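PDB 2NXF: putative dimetal phosphatase from Danio rerio, which probably hydrolyses ADP-ribose and CDP-alcohols such as CDP-choline, as a metal-dependent diphosphatase of the calcineurin-like phosphoesterase fold with a two-zinc centre. Local coordinates for residues A[145-150]-A[223-228]; A[56-61]-A[260-265]; A[152-157]-A[194-199]; A[199-204]-A[242-247]. All coordinates share one frame; numbering follows the deposited sequence.

Contact 1 of 4, residues A[145-150]-A[223-228]; sequences VLLDAY and VLIFSH. With ZN (zinc ion), chain C.
Val145 and Leu146 pair with Ile225 and Phe226 as neighbouring parallel strands in the buried heart of the calcineurin-like fold, within the mixed sheet that delivers His228 to the metal centre. Three backbone bonds join them: Val145 N to Leu224 O, Phe226 N to Val145 O and Leu147 N to Phe226 O. On the Val145 and Ile225 face, Val145 CG2 meets Val223 CG1 at 3.7 Å, and Leu147 CD1 lies 3.6 Å from Ile225 CG2, with helix 203-219 covering Val145 and Leu147. On the Phe226 face Leu146 CD1 touches ring atom CD2. Beyond the paired residues the strands part, and one water accepts from both Ala149 N and His228 N and lies 2.8 Å from Leu147 O, to which it can donate. The Tyr150 hydroxyl, hydrogen-bonded to Phe197 O, comes to the edge of the His228 imidazole, OH 3.7 Å from CD2. With CG anti to the backbone N (chi1 -175°), the His228 ring extends from the strand end, and NE2 binds zinc at 2.2 Å. Its ND1 is held by Leu58 O, a second-shell bond that fixes the ring's rotation and would probably make NE2 a stronger electron donor to the metal.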
# COMPACT_ATOMS: atom_id res chain seq x y z
N VAL A 145 -2.98 -0.35 -11.19
CA VAL A 145 -2.63 -1.73 -10.87
C VAL A 145 -2.46 -1.78 -9.36
O VAL A 145 -1.70 -0.98 -8.80
CB VAL A 145 -1.31 -2.16 -11.55
CG1 VAL A 145 -0.95 -3.61 -11.17
CG2 VAL A 145 -1.39 -2.02 -13.09
N LEU A 146 -3.17 -2.68 -8.69
CA LEU A 146 -3.01 -2.87 -7.25
C LEU A 146 -2.31 -4.20 -7.06
O LEU A 146 -2.78 -5.22 -7.61
CB LEU A 146 -4.37 -2.93 -6.52
CG LEU A 146 -4.91 -1.60 -5.98
CD1 LEU A 146 -5.40 -0.75 -7.14
CD2 LEU A 146 -6.05 -1.86 -4.95
N LEU A 147 -1.21 -4.18 -6.31
CA LEU A 147 -0.40 -5.37 -6.08
C LEU A 147 -0.58 -5.92 -4.68
O LEU A 147 -1.03 -5.19 -3.77
CB LEU A 147 1.09 -5.04 -6.29
CG LEU A 147 1.52 -4.51 -7.67
CD1 LEU A 147 3.03 -4.28 -7.68
CD2 LEU A 147 1.07 -5.47 -8.77
N ASP A 148 -0.23 -7.21 -4.54
CA ASP A 148 -0.33 -7.97 -3.30
C ASP A 148 1.10 -8.22 -2.78
O ASP A 148 1.77 -9.19 -3.16
CB ASP A 148 -1.04 -9.30 -3.63
CG ASP A 148 -1.29 -10.18 -2.40
OD1 ASP A 148 -0.86 -9.85 -1.27
OD2 ASP A 148 -1.95 -11.22 -2.61
N ALA A 149 1.56 -7.33 -1.90
CA ALA A 149 2.94 -7.39 -1.43
C ALA A 149 3.16 -8.49 -0.36
O ALA A 149 4.30 -8.68 0.09
CB ALA A 149 3.37 -6.03 -0.86
N TYR A 150 2.08 -9.18 0.02
CA TYR A 150 2.15 -10.33 0.95
C TYR A 150 1.80 -11.66 0.27
O TYR A 150 1.50 -12.65 0.93
CB TYR A 150 1.31 -10.08 2.22
CG TYR A 150 1.90 -8.92 2.98
CD1 TYR A 150 2.86 -9.14 3.99
CD2 TYR A 150 1.59 -7.60 2.62
CE1 TYR A 150 3.44 -8.07 4.65
CE2 TYR A 150 2.17 -6.53 3.28
CZ TYR A 150 3.11 -6.76 4.28
OH TYR A 150 3.71 -5.72 4.96
N VAL A 223 0.65 4.28 -16.37
CA VAL A 223 0.25 3.30 -15.36
C VAL A 223 0.66 3.73 -13.95
O VAL A 223 1.82 4.08 -13.72
CB VAL A 223 0.84 1.91 -15.64
CG1 VAL A 223 0.28 0.87 -14.65
CG2 VAL A 223 0.52 1.49 -17.08
N LEU A 224 -0.30 3.68 -13.04
CA LEU A 224 -0.04 3.96 -11.64
C LEU A 224 -0.16 2.63 -10.91
O LEU A 224 -1.19 1.94 -11.03
CB LEU A 224 -1.09 4.92 -11.07
CG LEU A 224 -1.11 6.35 -11.67
CD1 LEU A 224 -1.90 6.43 -13.00
CD2 LEU A 224 -1.75 7.27 -10.65
N ILE A 225 0.84 2.32 -10.10
CA ILE A 225 0.94 1.03 -9.42
C ILE A 225 0.90 1.27 -7.93
O ILE A 225 1.58 2.18 -7.43
CB ILE A 225 2.24 0.31 -9.83
CG1 ILE A 225 2.25 0.12 -11.36
CG2 ILE A 225 2.37 -1.07 -9.13
CD1 ILE A 225 3.61 -0.29 -11.87
N PHE A 226 0.10 0.47 -7.22
CA PHE A 226 -0.14 0.68 -5.79
C PHE A 226 0.23 -0.61 -5.07
O PHE A 226 -0.13 -1.70 -5.51
CB PHE A 226 -1.61 0.98 -5.53
CG PHE A 226 -2.10 2.23 -6.22
CD1 PHE A 226 -2.06 3.46 -5.58
CD2 PHE A 226 -2.60 2.17 -7.54
CE1 PHE A 226 -2.52 4.61 -6.23
CE2 PHE A 226 -3.05 3.33 -8.18
CZ PHE A 226 -3.01 4.54 -7.53
N SER A 227 0.96 -0.48 -3.96
CA SER A 227 1.43 -1.64 -3.21
C SER A 227 1.50 -1.24 -1.74
O SER A 227 1.83 -0.10 -1.45
CB SER A 227 2.82 -2.02 -3.72
OG SER A 227 3.50 -2.93 -2.85
N HIS A 228 1.24 -2.15 -0.79
CA HIS A 228 1.42 -1.69 0.59
C HIS A 228 2.90 -1.36 0.80
O HIS A 228 3.23 -0.36 1.46
CB HIS A 228 1.00 -2.74 1.63
CG HIS A 228 1.08 -2.23 3.02
ND1 HIS A 228 0.33 -1.15 3.45
CD2 HIS A 228 1.83 -2.62 4.07
CE1 HIS A 228 0.61 -0.92 4.72
NE2 HIS A 228 1.52 -1.79 5.12
ZN ZN C . 2.39 -1.89 7.15
O HOH W 1 0.02 -4.88 -1.20
O HOH W 2 3.09 -0.05 8.01

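Contact 2 of 4, residues A[56-61]-A[260-265]; sequences VQLGDI and CFIAGH. With ZN (zinc ion), chain C; ZN (zinc ion), chain B.
Around Leu58 and Gly264 the two backbones run nearly parallel, 11° apart, with CA atoms 5.5 Å from each other and no hydrogen bond between them. The contact joins the loop after strand 54-57 to the end of strand 258-263 and the loop beyond it, from facing sheets of the metallophosphoesterase sandwich whose strand ends carry metal ligands. Leu58 carries most of the packing: its CD1 lies 3.5 Å from the backbone Ile262 O, near Ala263 CA, and meets Ile262 CG2 at 4.3 Å, while CB comes to 4.1 Å from Gly264 N. An alanine here would lose both methyl groups and is likely to open a gap beside Ile262, giving the metal-bearing loops more freedom to shift. A CB on Gly264 would be tight against that of Leu58. Gly59 has a backbone shape that calls for glycine, and its N is gripped by Gln57 OE1 at 2.8 Å. Asp60 and His265 meet through metal rather than directly. Asp60 OD2 bridges both zinc ions, its carboxylate also partnered by His97; His265 ND1 binds one of them, and Asn198 OD1 holds His265 NE2. The water bridging the two zinc ions donates to His265 O at 2.8 Å.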
# COMPACT_ATOMS: atom_id res chain seq x y z
N VAL A 56 -8.03 5.60 -3.33
CA VAL A 56 -7.18 4.42 -3.13
C VAL A 56 -6.56 4.53 -1.74
O VAL A 56 -5.92 5.54 -1.41
CB VAL A 56 -6.07 4.30 -4.19
CG1 VAL A 56 -5.31 2.98 -4.00
CG2 VAL A 56 -6.64 4.38 -5.61
N GLN A 57 -6.77 3.51 -0.92
CA GLN A 57 -6.11 3.52 0.40
C GLN A 57 -5.12 2.37 0.44
O GLN A 57 -5.42 1.25 0.01
CB GLN A 57 -7.10 3.53 1.57
CG GLN A 57 -7.95 2.29 1.74
CD GLN A 57 -7.27 1.18 2.58
OE1 GLN A 57 -6.19 1.36 3.16
NE2 GLN A 57 -7.93 0.03 2.64
N LEU A 58 -3.94 2.68 0.97
CA LEU A 58 -2.74 1.88 0.77
C LEU A 58 -2.52 0.78 1.83
O LEU A 58 -1.45 0.15 1.86
CB LEU A 58 -1.51 2.81 0.69
CG LEU A 58 -1.18 3.45 -0.68
CD1 LEU A 58 -0.80 2.35 -1.70
CD2 LEU A 58 -2.33 4.25 -1.20
N GLY A 59 -3.53 0.51 2.65
CA GLY A 59 -3.48 -0.66 3.54
C GLY A 59 -3.21 -0.27 4.98
O GLY A 59 -3.01 0.92 5.29
N ASP A 60 -3.15 -1.30 5.83
CA ASP A 60 -3.12 -1.12 7.28
C ASP A 60 -4.24 -0.19 7.70
O ASP A 60 -4.01 0.74 8.47
CB ASP A 60 -1.77 -0.54 7.75
CG ASP A 60 -0.62 -1.55 7.68
OD1 ASP A 60 -0.84 -2.72 7.31
OD2 ASP A 60 0.51 -1.15 7.96
N ILE A 61 -5.47 -0.46 7.22
CA ILE A 61 -6.60 0.44 7.55
C ILE A 61 -7.07 0.27 9.01
O ILE A 61 -7.59 1.21 9.61
CB ILE A 61 -7.75 0.28 6.54
CG1 ILE A 61 -8.62 1.55 6.54
CG2 ILE A 61 -8.51 -1.04 6.78
CD1 ILE A 61 -9.77 1.51 5.54
N CYS A 260 4.04 6.05 -11.91
CA CYS A 260 4.48 6.10 -10.52
C CYS A 260 4.16 4.80 -9.80
O CYS A 260 3.30 4.02 -10.23
CB CYS A 260 3.83 7.28 -9.80
SG CYS A 260 2.02 7.26 -9.82
N PHE A 261 4.87 4.59 -8.70
CA PHE A 261 4.69 3.46 -7.84
C PHE A 261 4.41 4.04 -6.46
O PHE A 261 5.24 4.77 -5.92
CB PHE A 261 5.96 2.62 -7.83
CG PHE A 261 5.82 1.32 -7.09
CD1 PHE A 261 5.55 0.14 -7.79
CD2 PHE A 261 5.92 1.29 -5.70
CE1 PHE A 261 5.40 -1.08 -7.09
CE2 PHE A 261 5.79 0.09 -5.00
CZ PHE A 261 5.51 -1.10 -5.69
N ILE A 262 3.22 3.77 -5.94
CA ILE A 262 2.75 4.44 -4.71
C ILE A 262 2.56 3.39 -3.63
O ILE A 262 1.92 2.35 -3.86
CB ILE A 262 1.41 5.20 -4.98
CG1 ILE A 262 1.65 6.33 -5.99
CG2 ILE A 262 0.86 5.81 -3.69
CD1 ILE A 262 0.35 6.96 -6.55
N ALA A 263 3.16 3.64 -2.46
CA ALA A 263 3.11 2.66 -1.39
C ALA A 263 2.84 3.33 -0.05
O ALA A 263 2.90 4.55 0.05
CB ALA A 263 4.43 1.88 -1.33
N GLY A 264 2.55 2.52 0.97
CA GLY A 264 2.42 3.02 2.35
C GLY A 264 3.51 2.32 3.15
O GLY A 264 4.67 2.24 2.70
N HIS A 265 3.14 1.83 4.33
CA HIS A 265 3.99 0.98 5.20
C HIS A 265 5.05 1.74 5.96
O HIS A 265 5.14 1.61 7.18
CB HIS A 265 4.59 -0.22 4.43
CG HIS A 265 5.17 -1.30 5.30
ND1 HIS A 265 4.43 -2.02 6.22
CD2 HIS A 265 6.41 -1.85 5.32
CE1 HIS A 265 5.19 -2.96 6.77
NE2 HIS A 265 6.41 -2.87 6.25
ZN ZN C . 2.39 -1.89 7.15
ZN ZN B . 1.30 0.68 8.93
O HOH W 2 3.09 -0.05 8.01

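Contact 3 of 4, residues A[152-157]-A[194-199]; sequences LSVIGR and FVKFNG
Lys196 and Ile155 bury the most surface here, meeting through the aliphatic part of the lysine and a branch of the isoleucine. Ile155 CG2 sits 3.5 Å from Lys196 O and 3.7 Å from Lys196 CG, and it also touches CE farther along the extended chain. The isoleucine places CG1 between its backbone N and carbonyl carbon (chi1 63°), which brings CG1 and CD1 as well close to Lys196 O. Val154 adds a second methyl: its CG2 comes to 3.6 Å from Lys196 CG, the two side chains crossing at about a right angle. The segments belong to loops on either side of helix 162-174, beside the metal centre of the phosphoesterase fold; Val195 to Asn198 form a type I beta turn, and Ser153 OG, which is also hydrogen-bonded to Tyr150 O, accepts from Gly156 N in an ST motif. A glycine in place of Ile155 would probably leave Lys196 CG resting on Val154 CG2 alone, of the two side chains that pack on it here, and its carbonyl less screened, besides removing the contact with helix 96-101. No direct hydrogen bond spans the segments. Instead one water accepts from Val154 N and donates to Lys196 O and Asn198 O, the bond to Lys196 O being 2.7 Å. Gly199 CA approaches Leu152 O to 3.1 Å, where a side chain on the glycine would clash.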
# COMPACT_ATOMS: atom_id res chain seq x y z
N LEU A 152 3.98 -13.52 -1.30
CA LEU A 152 4.95 -14.32 -0.55
C LEU A 152 5.05 -13.70 0.83
O LEU A 152 5.50 -12.57 0.96
CB LEU A 152 6.31 -14.31 -1.26
CG LEU A 152 6.33 -14.87 -2.68
CD1 LEU A 152 7.77 -14.85 -3.17
CD2 LEU A 152 5.76 -16.28 -2.75
N SER A 153 4.60 -14.41 1.85
CA SER A 153 4.70 -13.94 3.23
C SER A 153 4.44 -15.11 4.15
O SER A 153 3.90 -16.14 3.73
CB SER A 153 3.68 -12.83 3.51
OG SER A 153 2.34 -13.32 3.48
N VAL A 154 4.83 -14.96 5.41
CA VAL A 154 4.43 -15.95 6.40
C VAL A 154 3.15 -15.52 7.12
O VAL A 154 2.45 -16.35 7.68
CB VAL A 154 5.55 -16.30 7.39
CG1 VAL A 154 6.70 -17.00 6.67
CG2 VAL A 154 6.04 -15.06 8.13
N ILE A 155 2.85 -14.22 7.08
CA ILE A 155 1.69 -13.70 7.82
C ILE A 155 0.40 -13.74 7.00
O ILE A 155 -0.71 -13.71 7.58
CB ILE A 155 1.93 -12.27 8.37
CG1 ILE A 155 2.14 -11.27 7.21
CG2 ILE A 155 3.06 -12.26 9.40
CD1 ILE A 155 2.08 -9.84 7.67
N GLY A 156 0.54 -13.83 5.68
CA GLY A 156 -0.60 -13.82 4.76
C GLY A 156 -0.83 -15.10 3.97
O GLY A 156 -1.55 -15.11 2.96
N ARG A 157 -0.20 -16.18 4.41
CA ARG A 157 -0.39 -17.51 3.80
C ARG A 157 -0.58 -18.55 4.91
O ARG A 157 -0.10 -18.36 6.02
CB ARG A 157 0.81 -17.85 2.92
CG ARG A 157 0.98 -16.97 1.66
CD ARG A 157 -0.20 -17.16 0.69
NE ARG A 157 -0.08 -16.30 -0.50
CZ ARG A 157 -1.04 -16.16 -1.41
NH1 ARG A 157 -2.22 -16.77 -1.26
NH2 ARG A 157 -0.82 -15.38 -2.47
N PHE A 194 14.32 -8.21 5.53
CA PHE A 194 13.91 -9.61 5.72
C PHE A 194 13.38 -9.83 7.13
O PHE A 194 14.05 -10.42 8.00
CB PHE A 194 15.05 -10.57 5.36
CG PHE A 194 15.29 -10.64 3.87
CD1 PHE A 194 14.37 -11.28 3.03
CD2 PHE A 194 16.41 -10.04 3.30
CE1 PHE A 194 14.58 -11.33 1.66
CE2 PHE A 194 16.63 -10.09 1.92
CZ PHE A 194 15.71 -10.74 1.10
N VAL A 195 12.15 -9.35 7.32
CA VAL A 195 11.41 -9.43 8.57
C VAL A 195 10.00 -9.92 8.26
O VAL A 195 9.52 -9.79 7.13
CB VAL A 195 11.32 -8.06 9.30
CG1 VAL A 195 12.68 -7.69 9.87
CG2 VAL A 195 10.81 -6.95 8.37
N LYS A 196 9.35 -10.47 9.29
CA LYS A 196 8.04 -11.11 9.21
C LYS A 196 6.93 -10.13 8.82
O LYS A 196 5.89 -10.54 8.26
CB LYS A 196 7.75 -11.74 10.58
CG LYS A 196 6.53 -12.60 10.69
CD LYS A 196 6.42 -13.16 12.11
CE LYS A 196 5.02 -13.63 12.41
NZ LYS A 196 4.93 -14.33 13.74
N PHE A 197 7.13 -8.84 9.11
CA PHE A 197 6.09 -7.86 8.77
C PHE A 197 6.17 -7.36 7.31
O PHE A 197 5.38 -6.51 6.92
CB PHE A 197 6.04 -6.71 9.78
CG PHE A 197 7.31 -5.92 9.92
CD1 PHE A 197 7.61 -4.88 9.03
CD2 PHE A 197 8.16 -6.13 11.02
CE1 PHE A 197 8.76 -4.08 9.19
CE2 PHE A 197 9.33 -5.33 11.20
CZ PHE A 197 9.62 -4.32 10.30
N ASN A 198 7.13 -7.88 6.55
CA ASN A 198 7.21 -7.65 5.12
C ASN A 198 6.84 -8.90 4.32
O ASN A 198 6.44 -9.93 4.87
CB ASN A 198 8.60 -7.13 4.72
CG ASN A 198 8.89 -5.77 5.29
OD1 ASN A 198 7.96 -4.99 5.60
ND2 ASN A 198 10.17 -5.44 5.40
N GLY A 199 6.98 -8.79 3.01
CA GLY A 199 6.62 -9.86 2.11
C GLY A 199 7.15 -9.55 0.74
O GLY A 199 7.81 -8.53 0.53
O HOH W 3 5.67 -12.26 6.14

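Contact 4 of 4, residues A[199-204]-A[242-247]; sequences GGFSEQ and AWNHEA
Asn244 and Phe201 are joined by a pair of hydrogen bonds, one to each polar atom of the asparagine amide. Phe201 N donates to Asn244 OD1 at 3.0 Å in a nearly straight bond, tilted 20° from the carbonyl plane. Asn244 ND2 in turn donates to Phe201 O, over 2.8 Å, in the carbonyl plane and on a lone pair. One side chain therefore satisfies both backbone polar groups of Phe201, and the two bonds together fix the rotation of the amide. Asn244 turns its CG between backbone N and carbonyl carbon (chi1 61°), which directs the amide toward Phe201. A third bond links the backbones: Trp243 N donates to Gly199 O at 2.8 Å, from above the carbonyl plane.

The aromatic contacts are of two kinds. Gly199 lies over one face of the Trp243 indole in a CH-pi contact, its CA 3.8 Å from the centroid of the five-membered ring. Indole NE1 is held by Val195 O. The Phe201 ring receives Asn244 OD1 at its edge, CD2 to OD1 being 3.6 Å.

Apolar packing is left to Ala242, whose CB touches Phe201 CE2 at 3.5 Å. Gly200 has no side chain, and a CB there would clash with Asn244 OD1.

Both segments lead into helices: Ser202 caps the start of helix 203-219, its OG bonded to Gln205 N, and Asn244 stands at the N-cap position of helix 245-253 while its side chain is spent on Phe201. The contact joins the lead-ins to these two helices, which come before and after strand 222-227 in the chain of the calcineurin-like phosphoesterase fold.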
# COMPACT_ATOMS: atom_id res chain seq x y z
N GLY A 199 6.98 -8.79 3.01
CA GLY A 199 6.62 -9.86 2.11
C GLY A 199 7.15 -9.55 0.74
O GLY A 199 7.81 -8.53 0.53
N GLY A 200 6.86 -10.45 -0.19
CA GLY A 200 7.27 -10.25 -1.56
C GLY A 200 6.21 -10.62 -2.58
O GLY A 200 5.09 -11.04 -2.23
N PHE A 201 6.61 -10.51 -3.85
CA PHE A 201 5.71 -10.74 -4.98
C PHE A 201 6.12 -12.04 -5.68
O PHE A 201 7.29 -12.21 -6.06
CB PHE A 201 5.81 -9.56 -5.95
CG PHE A 201 5.60 -8.21 -5.28
CD1 PHE A 201 4.32 -7.65 -5.16
CD2 PHE A 201 6.70 -7.50 -4.78
CE1 PHE A 201 4.12 -6.40 -4.54
CE2 PHE A 201 6.52 -6.24 -4.13
CZ PHE A 201 5.23 -5.67 -4.03
N SER A 202 5.16 -12.95 -5.86
CA SER A 202 5.48 -14.23 -6.52
C SER A 202 5.87 -14.03 -7.99
O SER A 202 5.51 -13.00 -8.60
CB SER A 202 4.31 -15.23 -6.42
OG SER A 202 3.24 -14.86 -7.28
N GLU A 203 6.58 -15.01 -8.54
CA GLU A 203 6.93 -15.01 -9.95
C GLU A 203 5.64 -14.87 -10.79
O GLU A 203 5.61 -14.15 -11.80
CB GLU A 203 7.70 -16.29 -10.29
CG GLU A 203 8.02 -16.45 -11.75
CD GLU A 203 8.64 -17.81 -12.02
OE1 GLU A 203 7.92 -18.84 -11.91
OE2 GLU A 203 9.84 -17.86 -12.35
N GLN A 204 4.57 -15.55 -10.35
CA GLN A 204 3.31 -15.49 -11.09
C GLN A 204 2.79 -14.05 -11.12
O GLN A 204 2.34 -13.53 -12.18
CB GLN A 204 2.27 -16.43 -10.47
CG GLN A 204 0.92 -16.37 -11.18
CD GLN A 204 -0.08 -17.40 -10.66
OE1 GLN A 204 0.11 -18.00 -9.60
NE2 GLN A 204 -1.13 -17.61 -11.42
N ALA A 242 9.89 -4.33 0.22
CA ALA A 242 9.52 -5.70 -0.17
C ALA A 242 10.72 -6.63 -0.22
O ALA A 242 11.83 -6.23 -0.59
CB ALA A 242 8.82 -5.73 -1.52
N TRP A 243 10.50 -7.88 0.15
CA TRP A 243 11.58 -8.87 0.11
C TRP A 243 12.34 -8.92 -1.22
O TRP A 243 13.58 -8.92 -1.24
CB TRP A 243 11.05 -10.27 0.43
CG TRP A 243 10.58 -10.48 1.85
CD1 TRP A 243 10.77 -9.66 2.94
CD2 TRP A 243 9.85 -11.61 2.32
NE1 TRP A 243 10.19 -10.23 4.06
CE2 TRP A 243 9.60 -11.42 3.70
CE3 TRP A 243 9.37 -12.78 1.70
CZ2 TRP A 243 8.91 -12.37 4.49
CZ3 TRP A 243 8.67 -13.71 2.47
CH2 TRP A 243 8.45 -13.50 3.85
N ASN A 244 11.59 -8.97 -2.32
CA ASN A 244 12.20 -9.02 -3.64
C ASN A 244 12.00 -7.71 -4.37
O ASN A 244 11.65 -7.69 -5.54
CB ASN A 244 11.72 -10.25 -4.45
CG ASN A 244 10.22 -10.25 -4.70
OD1 ASN A 244 9.45 -9.65 -3.96
ND2 ASN A 244 9.80 -10.95 -5.76
N HIS A 245 12.28 -6.61 -3.68
CA HIS A 245 12.05 -5.27 -4.25
C HIS A 245 12.82 -5.09 -5.58
O HIS A 245 12.30 -4.46 -6.50
CB HIS A 245 12.42 -4.17 -3.24
CG HIS A 245 13.89 -4.05 -2.98
ND1 HIS A 245 14.67 -3.04 -3.51
CD2 HIS A 245 14.74 -4.83 -2.28
CE1 HIS A 245 15.93 -3.20 -3.13
NE2 HIS A 245 15.99 -4.29 -2.38
N GLU A 246 14.02 -5.65 -5.69
CA GLU A 246 14.83 -5.46 -6.89
C GLU A 246 14.18 -6.14 -8.11
O GLU A 246 14.29 -5.65 -9.24
CB GLU A 246 16.26 -5.94 -6.66
CG GLU A 246 17.27 -5.45 -7.67
CD GLU A 246 17.45 -3.92 -7.68
OE1 GLU A 246 17.55 -3.35 -8.78
OE2 GLU A 246 17.49 -3.30 -6.60
N ALA A 247 13.49 -7.25 -7.86
CA ALA A 247 12.77 -7.96 -8.93
C ALA A 247 11.66 -7.07 -9.48
O ALA A 247 11.42 -7.04 -10.70
CB ALA A 247 12.20 -9.28 -8.41

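Contacts 1 and 2 are deeply buried and meet in one sheet through neighbouring strands 222-227 and 258-263, while 56-61 comes from the facing sheet; both contacts end on the same zinc ion. Contact 1 relies on regular strand pairing, whereas contact 2 has no hydrogen bond across it and is joined by apolar packing and metal. Contact 3 lies farther out, partly exposed, with a water as its polar link; contact 4, about as far from the chain's centre, is buried and held by direct bonds. These two share Gly199. Contact 3 also supplies second-shell support to the metal site through the 194-199 turn, while contact 4 packs Phe201 against Ala149 and Ser227 of contact 1.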